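Local coordinates for dihydrocoumarin hydrolase, AncDHCH1 (Pseudomonas sp., PDB 6C2C), which probably hydrolyses the lactone ring of dihydrocoumarin at a two-zinc centre, and appears to be an ancestor-type relative of methyl-parathion hydrolase in the metallo-beta-lactamase superfamily, at residues 226-231 with 269-274; 117-122 with 207-212. All coordinates share one frame; numbering follows the deposited sequence.

Interaction 1: residues 226-231 with 269-274; sequences DLIHVA and IGAAHL. With ZN (zinc ion), chain C; ZN (zinc ion), chain D.
In the two-zinc centre, Asp226 and His273 meet on one metal: Asp226 OD2 lies 2.1 Å from the zinc ion of chain C, and His273 NE2 binds it too. OD2 also binds the zinc ion of chain D, so a single carboxylate oxygen bridges the pair, a task suited to the short, charged aspartate; Asp123, His124 and water 3 complete the first site, and the water, like OD2, bridges both ions. The carboxylate and imidazole planes stand 53° apart, and Asp226 OD1 comes 3.1 Å from His273 CD2. The small Ala272 puts CB over the centre of the His273 ring, while Ser68 O takes the hydrogen bond of ND1 and so helps fix the ring's rotation. His229 lies beside it, its ring nearly parallel but displaced, with centroids 5.3 Å apart. Water joins the backbones: water 1 links Ile228 O to His273 N, 2.8 Å from that nitrogen, and water 2 joins His273 O to Ala231 N. Beyond them Leu274 CD2 packs on Ala231 CB at 3.7 Å and on Ile228 CG2, the branched pair inside and small Ala231 at the edge. Loops after strands 219-223 and 268-270 thus supply metal ligands, as is characteristic of binuclear metallo-beta-lactamase-fold hydrolases.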
loop_
_atom_site.group_PDB
_atom_site.type_symbol
_atom_site.label_atom_id
_atom_site.label_comp_id
_atom_site.label_asym_id
_atom_site.label_seq_id
_atom_site.Cartn_x
_atom_site.Cartn_y
_atom_site.Cartn_z
ATOM N N ASP A 226 0.714 5.068 2.439
ATOM C CA ASP A 226 0.662 6.114 1.445
ATOM C C ASP A 226 1.398 7.452 1.777
ATOM O O ASP A 226 0.907 8.511 1.522
ATOM C CB ASP A 226 -0.790 6.403 1.090
ATOM C CG ASP A 226 -1.427 5.344 0.199
ATOM O OD1 ASP A 226 -0.912 4.326 0.016
ATOM O OD2 ASP A 226 -2.485 5.623 -0.226
ATOM N N LEU A 227 2.520 7.327 2.444
ATOM C CA LEU A 227 3.366 8.516 2.611
ATOM C C LEU A 227 3.928 9.008 1.280
ATOM O O LEU A 227 4.488 10.097 1.238
ATOM C CB LEU A 227 4.516 8.253 3.579
ATOM C CG LEU A 227 4.202 7.965 5.042
ATOM C CD1 LEU A 227 5.418 8.068 5.972
ATOM C CD2 LEU A 227 3.003 8.759 5.601
ATOM N N ILE A 228 3.815 8.239 0.187
ATOM C CA ILE A 228 4.263 8.713 -1.121
ATOM C C ILE A 228 3.313 8.162 -2.179
ATOM O O ILE A 228 2.767 7.066 -2.028
ATOM C CB ILE A 228 5.733 8.319 -1.362
ATOM C CG1 ILE A 228 6.276 8.829 -2.720
ATOM C CG2 ILE A 228 5.868 6.826 -1.298
ATOM C CD1 ILE A 228 7.800 9.178 -2.697
ATOM N N HIS A 229 3.060 8.955 -3.248
ATOM C CA HIS A 229 2.283 8.482 -4.371
ATOM C C HIS A 229 3.017 8.516 -5.689
ATOM O O HIS A 229 2.682 7.726 -6.580
ATOM C CB HIS A 229 0.987 9.288 -4.581
ATOM C CG HIS A 229 -0.024 9.056 -3.505
ATOM N ND1 HIS A 229 0.115 9.603 -2.240
ATOM C CD2 HIS A 229 -1.160 8.317 -3.492
ATOM C CE1 HIS A 229 -0.912 9.221 -1.505
ATOM N NE2 HIS A 229 -1.717 8.471 -2.240
ATOM N N VAL A 230 3.959 9.436 -5.857
ATOM C CA VAL A 230 4.566 9.689 -7.171
ATOM C C VAL A 230 6.064 9.786 -6.915
ATOM O O VAL A 230 6.603 10.869 -6.641
ATOM C CB VAL A 230 4.020 10.953 -7.832
ATOM C CG1 VAL A 230 4.625 11.042 -9.232
ATOM C CG2 VAL A 230 2.504 10.906 -7.917
ATOM N N ALA A 231 6.760 8.624 -6.972
ATOM C CA ALA A 231 8.198 8.607 -6.737
ATOM C C ALA A 231 8.937 9.661 -7.569
ATOM O O ALA A 231 9.836 10.329 -7.043
ATOM C CB ALA A 231 8.791 7.218 -7.066
ATOM N N ILE A 269 12.398 0.310 3.397
ATOM C CA ILE A 269 11.016 0.777 3.407
ATOM C C ILE A 269 10.244 -0.019 2.346
ATOM O O ILE A 269 10.806 -0.571 1.382
ATOM C CB ILE A 269 10.854 2.302 3.182
ATOM C CG1 ILE A 269 11.345 2.736 1.812
ATOM C CG2 ILE A 269 11.660 3.059 4.232
ATOM C CD1 ILE A 269 10.302 2.838 0.823
ATOM N N GLY A 270 8.936 -0.136 2.586
ATOM C CA GLY A 270 8.012 -0.636 1.587
ATOM C C GLY A 270 6.840 0.316 1.531
ATOM O O GLY A 270 6.319 0.745 2.572
ATOM N N ALA A 271 6.418 0.648 0.329
ATOM C CA ALA A 271 5.357 1.636 0.199
ATOM C C ALA A 271 4.324 1.196 -0.847
ATOM O O ALA A 271 4.681 0.700 -1.919
ATOM C CB ALA A 271 5.974 2.969 -0.190
ATOM N N ALA A 272 3.022 1.418 -0.524
ATOM C CA ALA A 272 1.876 0.920 -1.306
ATOM C C ALA A 272 1.861 1.387 -2.760
ATOM O O ALA A 272 1.356 0.645 -3.622
ATOM C CB ALA A 272 0.554 1.371 -0.657
ATOM N N HIS A 273 2.450 2.574 -3.064
ATOM C CA HIS A 273 2.346 3.128 -4.420
ATOM C C HIS A 273 3.707 3.397 -5.043
ATOM O O HIS A 273 3.803 4.148 -6.019
ATOM C CB HIS A 273 1.457 4.406 -4.442
ATOM C CG HIS A 273 0.049 4.096 -3.975
ATOM N ND1 HIS A 273 -0.684 3.033 -4.461
ATOM C CD2 HIS A 273 -0.698 4.667 -3.016
ATOM C CE1 HIS A 273 -1.853 2.971 -3.828
ATOM N NE2 HIS A 273 -1.882 3.946 -2.956
ATOM N N LEU A 274 4.762 2.756 -4.543
ATOM C CA LEU A 274 6.030 2.695 -5.279
ATOM C C LEU A 274 5.953 1.478 -6.217
ATOM O O LEU A 274 5.312 0.467 -5.899
ATOM C CB LEU A 274 7.208 2.516 -4.314
ATOM C CG LEU A 274 7.446 3.741 -3.437
ATOM C CD1 LEU A 274 8.644 3.530 -2.565
ATOM C CD2 LEU A 274 7.650 4.990 -4.359
HETATM ZN ZN ZN C . -3.467 4.187 -1.482
HETATM ZN ZN ZN D . -4.459 6.445 0.231
HETATM O O HOH W 1 3.174 4.501 -1.167
HETATM O O HOH W 2 5.466 6.053 -7.288
HETATM O O HOH W 3 -4.969 5.217 -1.104
HETATM O O HOH W 4 -4.395 7.881 -1.475
#

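Interaction 2: residues 117-122 with 207-212. With ZN (zinc ion), chain D.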
loop_
_atom_site.group_PDB
_atom_site.type_symbol
_atom_site.label_atom_id
_atom_site.label_comp_id
_atom_site.label_asym_id
_atom_site.label_seq_id
_atom_site.Cartn_x
_atom_site.Cartn_y
_atom_site.Cartn_z
ATOM N N ILE A 117 -4.060 -2.373 8.698
ATOM C CA ILE A 117 -4.482 -1.460 7.649
ATOM C C ILE A 117 -3.765 -0.128 7.840
ATOM O O ILE A 117 -3.865 0.503 8.910
ATOM C CB ILE A 117 -6.003 -1.285 7.724
ATOM C CG1 ILE A 117 -6.718 -2.609 7.441
ATOM C CG2 ILE A 117 -6.435 -0.162 6.797
ATOM C CD1 ILE A 117 -6.369 -3.175 6.036
ATOM N N THR A 118 -3.015 0.318 6.821
ATOM C CA THR A 118 -2.329 1.603 6.988
ATOM C C THR A 118 -3.336 2.754 7.051
ATOM O O THR A 118 -3.193 3.655 7.869
ATOM C CB THR A 118 -1.327 1.842 5.837
ATOM O OG1 THR A 118 -2.016 1.833 4.559
ATOM C CG2 THR A 118 -0.181 0.809 5.872
ATOM N N HIS A 119 -4.399 2.669 6.261
ATOM C CA HIS A 119 -5.466 3.653 6.267
ATOM C C HIS A 119 -6.632 3.104 5.465
ATOM O O HIS A 119 -6.464 2.197 4.642
ATOM C CB HIS A 119 -5.000 4.996 5.686
ATOM C CG HIS A 119 -4.603 4.980 4.236
ATOM N ND1 HIS A 119 -3.581 4.187 3.730
ATOM C CD2 HIS A 119 -5.081 5.701 3.188
ATOM C CE1 HIS A 119 -3.450 4.415 2.427
ATOM N NE2 HIS A 119 -4.322 5.358 2.067
ATOM N N MET A 120 -7.829 3.646 5.722
ATOM C CA MET A 120 -9.027 3.022 5.130
ATOM C C MET A 120 -9.436 3.583 3.778
ATOM O O MET A 120 -10.616 3.588 3.457
ATOM C CB MET A 120 -10.189 3.101 6.120
ATOM C CG MET A 120 -9.845 2.299 7.397
ATOM S SD MET A 120 -11.289 2.242 8.509
ATOM C CE MET A 120 -10.539 1.279 9.831
ATOM N N HIS A 121 -8.505 3.919 2.907
ATOM C CA HIS A 121 -8.841 4.179 1.528
ATOM C C HIS A 121 -9.191 2.890 0.815
ATOM O O HIS A 121 -8.806 1.791 1.245
ATOM C CB HIS A 121 -7.672 4.899 0.847
ATOM C CG HIS A 121 -7.607 6.366 1.154
ATOM N ND1 HIS A 121 -6.529 7.166 0.864
ATOM C CD2 HIS A 121 -8.522 7.195 1.739
ATOM C CE1 HIS A 121 -6.750 8.416 1.236
ATOM N NE2 HIS A 121 -7.963 8.457 1.763
ATOM N N PRO A 122 -9.953 2.981 -0.269
ATOM C CA PRO A 122 -10.514 1.768 -0.874
ATOM C C PRO A 122 -9.488 0.803 -1.383
ATOM O O PRO A 122 -9.740 -0.395 -1.337
ATOM C CB PRO A 122 -11.343 2.301 -2.046
ATOM C CG PRO A 122 -10.779 3.624 -2.296
ATOM C CD PRO A 122 -10.454 4.187 -0.932
ATOM N N PRO A 207 -6.703 10.703 8.841
ATOM C CA PRO A 207 -6.579 11.015 10.264
ATOM C C PRO A 207 -5.865 9.959 11.087
ATOM O O PRO A 207 -5.214 10.300 12.087
ATOM C CB PRO A 207 -8.045 11.167 10.700
ATOM C CG PRO A 207 -8.754 11.639 9.458
ATOM C CD PRO A 207 -8.057 10.920 8.296
ATOM N N GLY A 208 -5.989 8.683 10.684
ATOM C CA GLY A 208 -5.329 7.586 11.387
ATOM C C GLY A 208 -4.302 6.851 10.547
ATOM O O GLY A 208 -4.022 5.688 10.873
ATOM N N HIS A 209 -3.674 7.537 9.573
ATOM C CA HIS A 209 -2.720 6.822 8.730
ATOM C C HIS A 209 -1.570 6.308 9.605
ATOM O O HIS A 209 -1.033 7.036 10.452
ATOM C CB HIS A 209 -2.209 7.742 7.612
ATOM C CG HIS A 209 -1.288 7.018 6.654
ATOM N ND1 HIS A 209 0.038 6.760 6.978
ATOM C CD2 HIS A 209 -1.511 6.452 5.448
ATOM C CE1 HIS A 209 0.589 6.071 5.969
ATOM N NE2 HIS A 209 -0.321 5.887 5.038
ATOM N N THR A 210 -1.202 5.021 9.407
ATOM C CA THR A 210 -0.287 4.320 10.283
ATOM C C THR A 210 0.763 3.613 9.423
ATOM O O THR A 210 0.430 2.997 8.393
ATOM C CB THR A 210 -1.052 3.304 11.180
ATOM O OG1 THR A 210 -2.015 4.039 11.965
ATOM C CG2 THR A 210 -0.052 2.553 12.128
ATOM N N THR A 211 2.003 3.708 9.905
ATOM C CA THR A 211 3.170 3.007 9.396
ATOM C C THR A 211 3.366 1.754 10.229
ATOM O O THR A 211 3.148 1.765 11.432
ATOM C CB THR A 211 4.360 3.940 9.565
ATOM O OG1 THR A 211 4.195 5.029 8.638
ATOM C CG2 THR A 211 5.716 3.229 9.351
ATOM N N TYR A 212 3.808 0.679 9.586
ATOM C CA TYR A 212 4.039 -0.554 10.350
ATOM C C TYR A 212 5.514 -0.894 10.277
ATOM O O TYR A 212 6.094 -1.029 9.173
ATOM C CB TYR A 212 3.171 -1.746 9.891
ATOM C CG TYR A 212 1.712 -1.421 10.125
ATOM C CD1 TYR A 212 1.177 -1.509 11.426
ATOM C CD2 TYR A 212 0.910 -0.981 9.089
ATOM C CE1 TYR A 212 -0.119 -1.181 11.701
ATOM C CE2 TYR A 212 -0.455 -0.637 9.354
ATOM C CZ TYR A 212 -0.920 -0.696 10.677
ATOM O OH TYR A 212 -2.260 -0.394 10.997
HETATM ZN ZN ZN D . -4.459 6.445 0.231
HETATM O O HOH W 5 -4.858 2.840 10.459
HETATM O O HOH W 3 -4.969 5.217 -1.104
HETATM O O HOH W 4 -4.395 7.881 -1.475
#
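Thr118 and Thr210 are joined backbone to backbone, Thr210 N giving its hydrogen to Thr118 O over 2.9 Å. The same buried oxygen receives a weaker CA-H...O contact from His209 and lies over one face of that residue's ring, toward the rim. The phenol of Tyr212 reaches back along the 117-122 loop. Its OH donates to Ile117 O at 2.8 Å, from well above the carbonyl plane, and Thr118 CG2 rests 3.8 Å from Tyr212 CE2; tyrosine suits the place because its long flat side chain packs and still ends in a donor. His119 and His209 complete the close packing: His209 CD2 lies over one face of the His119 ring, 3.5 Å from ND1, with the planes at 45°. Ser202 OG is hydrogen-bonded to His209 ND1 and helps hold that ring. This loop carries the HxHxDH motif of the metallo-beta-lactamase superfamily, whose first two histidines are His119 and His121. Through His119 NE2 and His121 ND1 they bind the zinc ion of chain D, shared with His205 and Asp226. Thr118 OG1, placed between the backbone N and the carbonyl carbon (chi1 59°), accepts a hydrogen bond from His119 ND1 and orients the ring, with NE2 directed at the metal. The looser side lies by Gly208, where contact is sparse and water 5 stands between the segments, 3.0 Å from Gly208 O and within hydrogen-bonding distance of Ile117 O, though it may not donate to both at once. There Thr210 OG1 turns back, donating to Gly208 O.

Both interactions are buried and share the zinc ion of chain D with waters 3 and 4; interaction 1 has metal ligands on both its segments, interaction 2 on 117-122 alone. They also touch directly: His209 NE2 and Asp226 N are 2.9 Å apart, probably hydrogen-bonded, which would make His209 a second-shell support for the bridging aspartate. Segments 207-212 and 269-274 reach the seven-stranded mixed sheet, whereas 117-122 follows strand 114-116 of the six-stranded mixed sheet, so interaction 2 joins these two sheets. Their chemistry differs accordingly. Interaction 1 is held by shared metal, bridging waters and aliphatic packing, interaction 2 by direct hydrogen bonds, with one water, water 5, between its segments.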